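Local coordinates for protein cytochrome C-554 (Nitrosomonas europaea, PDB 1BVB) that accepts electrons directly from hydroxylamine oxidoreductase in ammonia oxidation, carrying them on covalently attached hemes, at residues 6-11 against 80-85; 180-185 against 203-208. All blocks are in the same frame, centred on the assembly; numbering follows the deposited sequence.

How the contacts relate
From the N terminus, the chain first meets contact 1, where residues 6-11, leading into helix 9-14, are joined by the loop 80-85 just before helix 88-92. The 68 residues between them carry the remaining attachment cysteine of heme 1 and both of heme 2. Contact 2 closes later and in series, neither enclosing nor crossing the first: 180-185 meets 203-208 around a short excursion of 17 residues holding strand 188-189 and helix 197-202. Their centres lie about 23 Å apart and they do not touch. One heme nevertheless spans the gap, since the porphyrin fixed by C11 in contact 1 accepts a hydrogen bond on a propionate from the backbone nitrogen of E185, at the end of segment 180-185.

Contact 1 of 2, residues 6-11 against 80-85; sequences EGRKKC and KPMLTG. With HEM (protoporphyrin IX containing Fe), chain E.
R8 N donates to M82 O at 3.0 Å in a nearly straight bond (171° at the hydrogen). This one backbone bond ties the turn ahead of helix 9-14 to the short 3-10 segment at 81-82. M82 O and L83 CD2 both lie against the CA of G7, which has no side chain there. The R8 chain then runs past M82 O and bends at chi3 (-97°), which brings the guanidinium across the loop. M82 SD lies over one face of that group, toward its rim, 4.2 Å above the plane. In the guanidinium plane, NE donates to water 1 at 2.7 Å, and the water in turn can donate a hydrogen bond to G85 O, although it has more acceptors nearby than protons. Replacing R8 with an alanine would keep the backbone bond but would probably leave water 1 without its donor and the M82 sulfur without its flat partner. Farther out, M82 CE meets K9 CG at 3.5 Å. Two residues after K9, C11 SG is bonded to CAB of the heme, the first cysteine of the CXXCH heme-binding motif typical of c-type cytochromes.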
loop_
_atom_site.group_PDB
_atom_site.type_symbol
_atom_site.label_atom_id
_atom_site.label_comp_id
_atom_site.label_asym_id
_atom_site.label_seq_id
_atom_site.Cartn_x
_atom_site.Cartn_y
_atom_site.Cartn_z
ATOM N N GLU A 6 -8.578 -5.649 -6.703
ATOM C CA GLU A 6 -8.507 -5.860 -8.146
ATOM C C GLU A 6 -7.058 -5.820 -8.632
ATOM O O GLU A 6 -6.717 -6.473 -9.621
ATOM C CB GLU A 6 -9.278 -4.789 -8.886
ATOM C CG GLU A 6 -10.712 -5.110 -9.109
ATOM C CD GLU A 6 -11.511 -3.851 -9.402
ATOM O OE1 GLU A 6 -11.302 -2.847 -8.674
ATOM O OE2 GLU A 6 -12.330 -3.865 -10.348
ATOM N N GLY A 7 -6.207 -5.066 -7.940
ATOM C CA GLY A 7 -4.837 -4.959 -8.368
ATOM C C GLY A 7 -4.592 -3.559 -8.863
ATOM O O GLY A 7 -5.503 -2.797 -9.010
ATOM N N ARG A 8 -3.349 -3.222 -9.138
ATOM C CA ARG A 8 -2.967 -1.887 -9.555
ATOM C C ARG A 8 -3.323 -1.373 -10.932
ATOM O O ARG A 8 -3.040 -0.213 -11.225
ATOM C CB ARG A 8 -1.462 -1.749 -9.415
ATOM C CG ARG A 8 -0.898 -2.298 -8.129
ATOM C CD ARG A 8 0.601 -2.146 -8.150
ATOM N NE ARG A 8 1.202 -3.398 -8.593
ATOM C CZ ARG A 8 1.878 -3.541 -9.716
ATOM N NH1 ARG A 8 2.045 -2.503 -10.513
ATOM N NH2 ARG A 8 2.346 -4.728 -10.042
ATOM N N LYS A 9 -3.937 -2.174 -11.791
ATOM C CA LYS A 9 -4.176 -1.669 -13.140
ATOM C C LYS A 9 -4.823 -0.303 -13.351
ATOM O O LYS A 9 -4.168 0.631 -13.853
ATOM C CB LYS A 9 -4.915 -2.690 -13.986
ATOM C CG LYS A 9 -4.333 -2.735 -15.398
ATOM C CD LYS A 9 -5.355 -3.203 -16.430
ATOM C CE LYS A 9 -4.748 -4.220 -17.432
ATOM N NZ LYS A 9 -5.696 -4.586 -18.553
ATOM N N LYS A 10 -6.094 -0.162 -12.994
ATOM C CA LYS A 10 -6.728 1.117 -13.230
ATOM C C LYS A 10 -6.176 2.258 -12.402
ATOM O O LYS A 10 -6.066 3.369 -12.908
ATOM C CB LYS A 10 -8.216 0.973 -13.058
ATOM C CG LYS A 10 -8.684 -0.274 -13.754
ATOM C CD LYS A 10 -9.988 -0.766 -13.206
ATOM C CE LYS A 10 -10.976 -0.943 -14.355
ATOM N NZ LYS A 10 -10.517 -1.918 -15.414
ATOM N N CYS A 11 -5.797 1.999 -11.147
ATOM C CA CYS A 11 -5.236 3.065 -10.325
ATOM C C CYS A 11 -4.061 3.653 -11.073
ATOM O O CYS A 11 -3.944 4.877 -11.188
ATOM C CB CYS A 11 -4.693 2.576 -8.966
ATOM S SG CYS A 11 -5.642 1.391 -7.967
ATOM N N LYS A 80 -1.034 -13.339 -9.865
ATOM C CA LYS A 80 -1.475 -12.279 -10.758
ATOM C C LYS A 80 -0.487 -11.137 -10.560
ATOM O O LYS A 80 -0.410 -10.572 -9.480
ATOM C CB LYS A 80 -2.877 -11.821 -10.359
ATOM C CG LYS A 80 -3.904 -11.882 -11.466
ATOM C CD LYS A 80 -4.133 -13.314 -11.950
ATOM C CE LYS A 80 -4.310 -13.393 -13.475
ATOM N NZ LYS A 80 -5.611 -12.751 -13.926
ATOM N N PRO A 81 0.303 -10.788 -11.579
ATOM C CA PRO A 81 1.277 -9.691 -11.428
ATOM C C PRO A 81 0.775 -8.333 -10.980
ATOM O O PRO A 81 1.540 -7.554 -10.393
ATOM C CB PRO A 81 1.968 -9.600 -12.799
ATOM C CG PRO A 81 1.100 -10.341 -13.714
ATOM C CD PRO A 81 0.383 -11.410 -12.905
ATOM N N MET A 82 -0.487 -8.029 -11.264
ATOM C CA MET A 82 -1.046 -6.727 -10.882
ATOM C C MET A 82 -1.254 -6.638 -9.366
ATOM O O MET A 82 -1.430 -5.549 -8.820
ATOM C CB MET A 82 -2.353 -6.462 -11.631
ATOM C CG MET A 82 -2.127 -5.805 -12.985
ATOM S SD MET A 82 -1.015 -4.328 -13.017
ATOM C CE MET A 82 -1.041 -3.837 -14.916
ATOM N N LEU A 83 -1.210 -7.799 -8.716
ATOM C CA LEU A 83 -1.354 -7.940 -7.286
ATOM C C LEU A 83 -0.043 -8.391 -6.600
ATOM O O LEU A 83 -0.089 -8.847 -5.456
ATOM C CB LEU A 83 -2.410 -8.985 -6.984
ATOM C CG LEU A 83 -3.860 -8.628 -7.245
ATOM C CD1 LEU A 83 -4.727 -9.861 -7.085
ATOM C CD2 LEU A 83 -4.281 -7.556 -6.259
ATOM N N THR A 84 1.108 -8.315 -7.268
ATOM C CA THR A 84 2.318 -8.753 -6.591
ATOM C C THR A 84 3.244 -7.587 -6.235
ATOM O O THR A 84 3.536 -6.719 -7.046
ATOM C CB THR A 84 3.045 -9.937 -7.361
ATOM O OG1 THR A 84 4.227 -9.475 -8.003
ATOM C CG2 THR A 84 2.130 -10.589 -8.377
ATOM N N GLY A 85 3.680 -7.598 -4.975
ATOM C CA GLY A 85 4.461 -6.532 -4.376
ATOM C C GLY A 85 3.335 -5.869 -3.579
ATOM O O GLY A 85 2.172 -6.224 -3.817
HETATM C CHA HEM E . -8.020 10.917 -6.593
HETATM C CHB HEM E . -6.438 6.560 -5.239
HETATM C CHC HEM E . -8.231 4.702 -9.268
HETATM C CHD HEM E . -9.267 9.132 -10.868
HETATM C C1A HEM E . -7.473 9.879 -5.848
HETATM C C2A HEM E . -6.905 10.043 -4.516
HETATM C C3A HEM E . -6.432 8.839 -4.136
HETATM C C4A HEM E . -6.737 7.917 -5.244
HETATM C CMA HEM E . -5.739 8.517 -2.816
HETATM C CAA HEM E . -6.841 11.312 -3.700
HETATM C CBA HEM E . -8.091 11.463 -2.845
HETATM C CGA HEM E . -7.942 12.503 -1.741
HETATM O O1A HEM E . -7.919 13.721 -2.089
HETATM O O2A HEM E . -7.848 12.113 -0.520
HETATM C C1B HEM E . -6.750 5.666 -6.237
HETATM C C2B HEM E . -6.511 4.223 -6.160
HETATM C C3B HEM E . -7.109 3.679 -7.260
HETATM C C4B HEM E . -7.651 4.816 -8.019
HETATM C CMB HEM E . -5.727 3.448 -5.095
HETATM C CAB HEM E . -7.199 2.201 -7.701
HETATM C CBB HEM E . -8.038 1.341 -6.775
HETATM C C1C HEM E . -8.635 5.752 -10.064
HETATM C C2C HEM E . -9.107 5.589 -11.404
HETATM C C3C HEM E . -9.338 6.809 -11.857
HETATM C C4C HEM E . -9.067 7.744 -10.799
HETATM C CMC HEM E . -9.276 4.298 -12.199
HETATM C CAC HEM E . -9.762 7.149 -13.274
HETATM C CBC HEM E . -10.954 6.420 -13.909
HETATM C C1D HEM E . -9.050 10.011 -9.828
HETATM C C2D HEM E . -9.311 11.437 -9.874
HETATM C C3D HEM E . -8.977 11.931 -8.633
HETATM C C4D HEM E . -8.510 10.812 -7.862
HETATM C CMD HEM E . -9.841 12.257 -11.070
HETATM C CAD HEM E . -9.047 13.402 -8.298
HETATM C CBD HEM E . -7.863 14.250 -8.691
HETATM C CGD HEM E . -7.762 15.598 -8.075
HETATM O O1D HEM E . -6.835 16.311 -8.476
HETATM O O2D HEM E . -8.589 15.960 -7.201
HETATM N NA HEM E . -7.378 8.572 -6.280
HETATM N NB HEM E . -7.437 6.030 -7.387
HETATM N NC HEM E . -8.604 7.070 -9.693
HETATM N ND HEM E . -8.557 9.618 -8.584
HETATM FE FE HEM E . -8.024 7.815 -7.986
HETATM O O HOH W 1 0.937 -4.703 -6.192
#

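Contact 2 of 2, residues 180-185 against 203-208; sequences EHYKLE and SAKPAK. With HEM (protoporphyrin IX containing Fe), chain G.
K205 reaches the chain flanking Y182 with both its backbone groups: its N donates to H181 O at 3.1 Å, and its O accepts from K183 N at 3.0 Å. Such a pair makes a single beta bridge, here between loops running 78° apart. A204 CB sits against the peptide that joins Y182 to K183. The side chains of Y182 and K205 lie side by side and point the same way, so that K205 CB is 3.4 Å from ring atom CD1 of Y182 while NZ arrives in the ring plane at its edge. E180 crosses K205 at about a right angle, its carboxylate resting on the lysine methylenes. On the heme side, Y182 N donates to propionate O2A at 2.9 Å and H181 ND1 to O1A at 2.8 Å, with CGA in the plane of the imidazole at its edge. Chi1 of H181 (-56°) sets its ring beside the backbone N, within reach of that carboxylate. Behind it, the ring of F200 from helix 197-202 stacks on H181, and H179, an axial ligand of heme 3, meets it obliquely. Two N-H donors thus grip one propionate, which would be expected to favour its ionised form.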
loop_
_atom_site.group_PDB
_atom_site.type_symbol
_atom_site.label_atom_id
_atom_site.label_comp_id
_atom_site.label_asym_id
_atom_site.label_seq_id
_atom_site.Cartn_x
_atom_site.Cartn_y
_atom_site.Cartn_z
ATOM N N GLU A 180 6.241 9.539 -4.231
ATOM C CA GLU A 180 6.163 10.974 -4.396
ATOM C C GLU A 180 4.695 11.433 -4.488
ATOM O O GLU A 180 3.840 10.765 -5.104
ATOM C CB GLU A 180 6.915 11.365 -5.664
ATOM C CG GLU A 180 7.085 12.851 -5.822
ATOM C CD GLU A 180 8.016 13.408 -4.780
ATOM O OE1 GLU A 180 9.250 13.244 -4.966
ATOM O OE2 GLU A 180 7.513 13.992 -3.784
ATOM N N HIS A 181 4.403 12.577 -3.873
ATOM C CA HIS A 181 3.043 13.138 -3.903
ATOM C C HIS A 181 2.971 14.243 -4.944
ATOM O O HIS A 181 3.880 15.071 -5.028
ATOM C CB HIS A 181 2.669 13.677 -2.523
ATOM C CG HIS A 181 2.787 12.650 -1.446
ATOM N ND1 HIS A 181 1.941 11.564 -1.366
ATOM C CD2 HIS A 181 3.697 12.496 -0.453
ATOM C CE1 HIS A 181 2.326 10.786 -0.369
ATOM N NE2 HIS A 181 3.389 11.326 0.203
ATOM N N TYR A 182 1.907 14.226 -5.746
ATOM C CA TYR A 182 1.683 15.222 -6.795
ATOM C C TYR A 182 0.397 16.012 -6.524
ATOM O O TYR A 182 -0.503 15.506 -5.861
ATOM C CB TYR A 182 1.630 14.531 -8.166
ATOM C CG TYR A 182 2.951 13.871 -8.527
ATOM C CD1 TYR A 182 4.051 14.639 -8.920
ATOM C CD2 TYR A 182 3.119 12.493 -8.428
ATOM C CE1 TYR A 182 5.276 14.055 -9.202
ATOM C CE2 TYR A 182 4.342 11.901 -8.710
ATOM C CZ TYR A 182 5.416 12.689 -9.099
ATOM O OH TYR A 182 6.622 12.112 -9.423
ATOM N N LYS A 183 0.332 17.245 -7.036
ATOM C CA LYS A 183 -0.801 18.152 -6.847
ATOM C C LYS A 183 -2.190 17.730 -7.313
ATOM O O LYS A 183 -2.424 17.347 -8.471
ATOM C CB LYS A 183 -0.495 19.515 -7.460
ATOM C CG LYS A 183 0.366 20.392 -6.547
ATOM C CD LYS A 183 -0.292 20.630 -5.192
ATOM C CE LYS A 183 0.031 22.014 -4.634
ATOM N NZ LYS A 183 1.471 22.161 -4.330
ATOM N N LEU A 184 -3.122 17.844 -6.381
ATOM C CA LEU A 184 -4.489 17.505 -6.630
ATOM C C LEU A 184 -5.223 18.802 -6.907
ATOM O O LEU A 184 -4.853 19.855 -6.402
ATOM C CB LEU A 184 -5.081 16.781 -5.410
ATOM C CG LEU A 184 -4.477 15.405 -5.138
ATOM C CD1 LEU A 184 -4.720 14.980 -3.729
ATOM C CD2 LEU A 184 -5.086 14.435 -6.098
ATOM N N GLU A 185 -6.246 18.712 -7.748
ATOM C CA GLU A 185 -7.071 19.849 -8.088
ATOM C C GLU A 185 -8.143 19.918 -7.005
ATOM O O GLU A 185 -8.784 20.945 -6.817
ATOM C CB GLU A 185 -7.687 19.639 -9.452
ATOM C CG GLU A 185 -6.651 19.493 -10.522
ATOM C CD GLU A 185 -7.161 19.983 -11.846
ATOM O OE1 GLU A 185 -7.394 21.213 -11.953
ATOM O OE2 GLU A 185 -7.341 19.144 -12.771
ATOM N N SER A 203 3.390 20.615 -0.312
ATOM C CA SER A 203 4.712 20.494 -0.897
ATOM C C SER A 203 4.790 19.554 -2.114
ATOM O O SER A 203 5.881 19.209 -2.551
ATOM C CB SER A 203 5.695 20.047 0.189
ATOM O OG SER A 203 5.230 18.855 0.782
ATOM N N ALA A 204 3.653 19.169 -2.688
ATOM C CA ALA A 204 3.688 18.246 -3.826
ATOM C C ALA A 204 4.246 18.800 -5.131
ATOM O O ALA A 204 4.150 19.996 -5.427
ATOM C CB ALA A 204 2.295 17.666 -4.075
ATOM N N LYS A 205 4.833 17.889 -5.903
ATOM C CA LYS A 205 5.397 18.198 -7.212
ATOM C C LYS A 205 4.181 18.476 -8.081
ATOM O O LYS A 205 3.132 17.912 -7.859
ATOM C CB LYS A 205 6.157 16.979 -7.774
ATOM C CG LYS A 205 7.240 16.390 -6.868
ATOM C CD LYS A 205 8.616 16.422 -7.537
ATOM C CE LYS A 205 9.042 15.049 -8.078
ATOM N NZ LYS A 205 8.781 14.886 -9.561
ATOM N N PRO A 206 4.311 19.328 -9.097
ATOM C CA PRO A 206 3.159 19.624 -9.952
ATOM C C PRO A 206 2.620 18.415 -10.700
ATOM O O PRO A 206 3.359 17.499 -11.044
ATOM C CB PRO A 206 3.690 20.689 -10.902
ATOM C CG PRO A 206 5.163 20.451 -10.947
ATOM C CD PRO A 206 5.520 20.040 -9.543
ATOM N N ALA A 207 1.318 18.435 -10.960
ATOM C CA ALA A 207 0.630 17.359 -11.664
ATOM C C ALA A 207 1.215 17.096 -13.057
ATOM O O ALA A 207 1.953 17.919 -13.585
ATOM C CB ALA A 207 -0.857 17.703 -11.770
ATOM N N LYS A 208 0.878 15.945 -13.645
ATOM C CA LYS A 208 1.357 15.565 -14.985
ATOM C C LYS A 208 0.923 14.143 -15.416
ATOM O O LYS A 208 0.886 13.229 -14.582
ATOM C CB LYS A 208 2.897 15.657 -15.051
ATOM C CG LYS A 208 3.627 15.062 -13.849
ATOM C CD LYS A 208 4.807 14.211 -14.281
ATOM C CE LYS A 208 6.124 14.846 -13.855
ATOM N NZ LYS A 208 7.013 13.888 -13.136
HETATM C CHA HEM G . -1.591 9.429 -1.731
HETATM C CHB HEM G . -2.051 6.871 -5.797
HETATM C CHC HEM G . 0.254 3.187 -3.673
HETATM C CHD HEM G . 0.424 5.652 0.498
HETATM C C1A HEM G . -1.906 9.062 -3.028
HETATM C C2A HEM G . -2.590 9.933 -3.976
HETATM C C3A HEM G . -2.743 9.225 -5.125
HETATM C C4A HEM G . -2.127 7.898 -4.871
HETATM C CMA HEM G . -3.407 9.722 -6.392
HETATM C CAA HEM G . -3.045 11.349 -3.726
HETATM C CBA HEM G . -2.136 12.423 -4.325
HETATM C CGA HEM G . -0.656 12.286 -4.008
HETATM O O1A HEM G . -0.266 12.397 -2.831
HETATM O O2A HEM G . 0.119 12.066 -4.951
HETATM C C1B HEM G . -1.457 5.633 -5.571
HETATM C C2B HEM G . -1.351 4.606 -6.575
HETATM C C3B HEM G . -0.662 3.564 -6.001
HETATM C C4B HEM G . -0.380 3.978 -4.631
HETATM C CMB HEM G . -1.896 4.665 -8.012
HETATM C CAB HEM G . -0.255 2.223 -6.622
HETATM C CBB HEM G . 0.643 2.341 -7.840
HETATM C C1C HEM G . 0.481 3.542 -2.335
HETATM C C2C HEM G . 1.079 2.648 -1.339
HETATM C C3C HEM G . 1.090 3.332 -0.196
HETATM C C4C HEM G . 0.540 4.644 -0.458
HETATM C CMC HEM G . 1.568 1.202 -1.547
HETATM C CAC HEM G . 1.551 2.835 1.145
HETATM C CBC HEM G . 2.965 2.250 1.294
HETATM C C1D HEM G . -0.087 6.908 0.244
HETATM C C2D HEM G . -0.181 7.975 1.231
HETATM C C3D HEM G . -0.745 9.037 0.583
HETATM C C4D HEM G . -0.972 8.618 -0.773
HETATM C CMD HEM G . 0.237 7.924 2.716
HETATM C CAD HEM G . -1.214 10.307 1.280
HETATM C CBD HEM G . -2.719 10.431 1.532
HETATM C CGD HEM G . -3.314 11.826 1.545
HETATM O O1D HEM G . -4.579 11.950 1.622
HETATM O O2D HEM G . -2.547 12.792 1.499
HETATM N NA HEM G . -1.619 7.811 -3.577
HETATM N NB HEM G . -0.860 5.257 -4.366
HETATM N NC HEM G . 0.150 4.760 -1.785
HETATM N ND HEM G . -0.567 7.304 -0.994
HETATM FE FE HEM G . -0.693 6.287 -2.682
#